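Local atomic coordinates of staphylococcal enterotoxin A (Staphylococcus aureus, PDB entry 1ESF), a protein that acts as a superantigen, binding MHC class II molecules at zinc-dependent and zinc-independent sites as well as T-cell receptors, thereby activating T cells, and causes staphylococcal food poisoning. Residues K83-Y88 with V111-N116. Sequence-based numbering, arbitrary orientation.
Sequences KKVDLY and VTLHDN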
# COMPACT_ATOMS: atom_id res chain seq x y z
N LYS A 83 20.55 -4.37 8.70
CA LYS A 83 19.96 -3.68 9.83
C LYS A 83 18.77 -4.47 10.36
O LYS A 83 18.38 -5.51 9.81
CB LYS A 83 19.42 -2.29 9.45
CG LYS A 83 20.38 -1.30 8.87
CD LYS A 83 21.55 -1.03 9.79
CE LYS A 83 22.74 -0.55 8.93
NZ LYS A 83 24.14 -0.68 9.53
N LYS A 84 18.29 -4.01 11.50
CA LYS A 84 17.10 -4.59 12.10
C LYS A 84 15.98 -3.77 11.47
O LYS A 84 16.05 -2.54 11.48
CB LYS A 84 17.08 -4.44 13.59
CG LYS A 84 16.50 -5.66 14.08
CD LYS A 84 17.45 -6.80 13.86
CE LYS A 84 18.03 -7.14 15.18
NZ LYS A 84 18.44 -5.84 15.82
N VAL A 85 15.02 -4.47 10.87
CA VAL A 85 13.91 -3.86 10.13
C VAL A 85 12.56 -4.46 10.50
O VAL A 85 12.54 -5.58 11.00
CB VAL A 85 14.13 -4.12 8.54
CG1 VAL A 85 15.43 -3.51 8.05
CG2 VAL A 85 14.17 -5.63 8.21
N ASP A 86 11.46 -3.72 10.26
CA ASP A 86 10.09 -4.22 10.47
C ASP A 86 9.51 -4.34 9.06
O ASP A 86 9.89 -3.60 8.19
CB ASP A 86 9.20 -3.21 11.22
CG ASP A 86 9.60 -3.04 12.69
OD1 ASP A 86 10.07 -4.01 13.25
OD2 ASP A 86 9.44 -1.96 13.29
N LEU A 87 8.59 -5.24 8.82
CA LEU A 87 8.02 -5.38 7.51
C LEU A 87 6.51 -5.35 7.49
O LEU A 87 5.88 -6.01 8.29
CB LEU A 87 8.47 -6.67 6.88
CG LEU A 87 9.95 -6.84 6.53
CD1 LEU A 87 10.74 -7.47 7.68
CD2 LEU A 87 10.00 -7.74 5.36
N TYR A 88 5.94 -4.60 6.55
CA TYR A 88 4.50 -4.53 6.38
C TYR A 88 4.16 -4.23 4.91
O TYR A 88 4.24 -3.07 4.47
CB TYR A 88 3.91 -3.47 7.30
CG TYR A 88 2.40 -3.54 7.45
CD1 TYR A 88 1.54 -3.51 6.32
CD2 TYR A 88 1.84 -3.60 8.70
CE1 TYR A 88 0.16 -3.56 6.47
CE2 TYR A 88 0.47 -3.64 8.86
CZ TYR A 88 -0.36 -3.62 7.75
OH TYR A 88 -1.71 -3.67 8.00
N VAL A 111 9.50 -1.88 4.11
CA VAL A 111 10.53 -2.02 5.10
C VAL A 111 10.80 -0.71 5.80
O VAL A 111 10.99 0.30 5.17
CB VAL A 111 11.81 -2.52 4.38
CG1 VAL A 111 13.00 -2.77 5.38
CG2 VAL A 111 11.48 -3.81 3.62
N THR A 112 10.81 -0.75 7.12
CA THR A 112 11.12 0.42 7.91
C THR A 112 12.15 -0.06 8.93
O THR A 112 12.20 -1.24 9.26
CB THR A 112 9.91 0.94 8.69
OG1 THR A 112 9.24 -0.17 9.27
CG2 THR A 112 8.98 1.75 7.81
N LEU A 113 13.01 0.83 9.37
CA LEU A 113 14.02 0.52 10.38
C LEU A 113 13.30 0.25 11.73
O LEU A 113 12.32 0.93 12.08
CB LEU A 113 15.04 1.67 10.45
CG LEU A 113 16.08 1.70 9.30
CD1 LEU A 113 16.91 2.98 9.35
CD2 LEU A 113 16.99 0.47 9.32
N HIS A 114 13.74 -0.80 12.43
CA HIS A 114 13.11 -1.23 13.66
C HIS A 114 13.43 -0.43 14.91
O HIS A 114 12.56 -0.23 15.79
CB HIS A 114 13.42 -2.68 13.93
CG HIS A 114 13.01 -3.13 15.30
ND1 HIS A 114 11.86 -3.84 15.55
CD2 HIS A 114 13.58 -2.91 16.51
CE1 HIS A 114 11.72 -4.03 16.85
NE2 HIS A 114 12.76 -3.47 17.46
N ASP A 115 14.69 -0.01 15.01
CA ASP A 115 15.13 0.71 16.20
C ASP A 115 14.57 2.13 16.32
O ASP A 115 14.57 2.89 15.35
CB ASP A 115 16.67 0.67 16.33
CG ASP A 115 17.21 -0.78 16.45
OD1 ASP A 115 16.58 -1.68 17.08
OD2 ASP A 115 18.29 -1.02 15.85
N ASN A 116 14.05 2.42 17.50
CA ASN A 116 13.49 3.72 17.86
C ASN A 116 12.35 4.09 16.99
O ASN A 116 12.14 5.28 16.74
CB ASN A 116 14.52 4.83 17.75
CG ASN A 116 15.55 4.78 18.85
OD1 ASN A 116 15.28 4.29 19.97
ND2 ASN A 116 16.75 5.27 18.53
O HOH W 1 19.70 -2.10 13.43
O HOH W 2 17.10 -0.54 13.04
O HOH W 3 7.44 -1.49 7.77
O HOH W 4 9.83 0.23 11.90
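Asp86 OD1 takes two hydrogen bonds, one from His114 ND1 at 2.9 Å and one from the backbone N of Asn40. The donor ND1 meets OD1 from the syn side, 21° out of the carboxylate plane, while OD1 lies close to the imidazole plane; carboxylate and ring are turned 76° apart. His114 reaches it because its CG stands anti to the backbone N (chi1 169°). The other oxygen, Asp86 OD2, is held by a water at 2.6 Å that also bonds Thr112 OG1 and Leu113 O, so OD1 is tied directly to the loop residue His114, and OD2 through the water to Thr112 and Leu113 of strand 111-113.

Three backbone bonds join the segments: Asp86 and Thr112 form an antiparallel hydrogen-bonded pair, each N donating to the other's O (Asp86 N to Thr112 O, 2.8 Å), and His114 N donates to Lys84 O at 3.0 Å just past the end of strand 111-113. On the other face, Val111 CG1 packs against Val85 CB at 3.6 Å.

These are the hairpin strands 85-92 and 104-113 of the OB-fold domain. Strand 35-41 pairs along the far edge of 85-92, bringing Asn40 to Asp86, and Tyr80 of helix 74-80 touches the side chains of Val85, Val111 and Leu113.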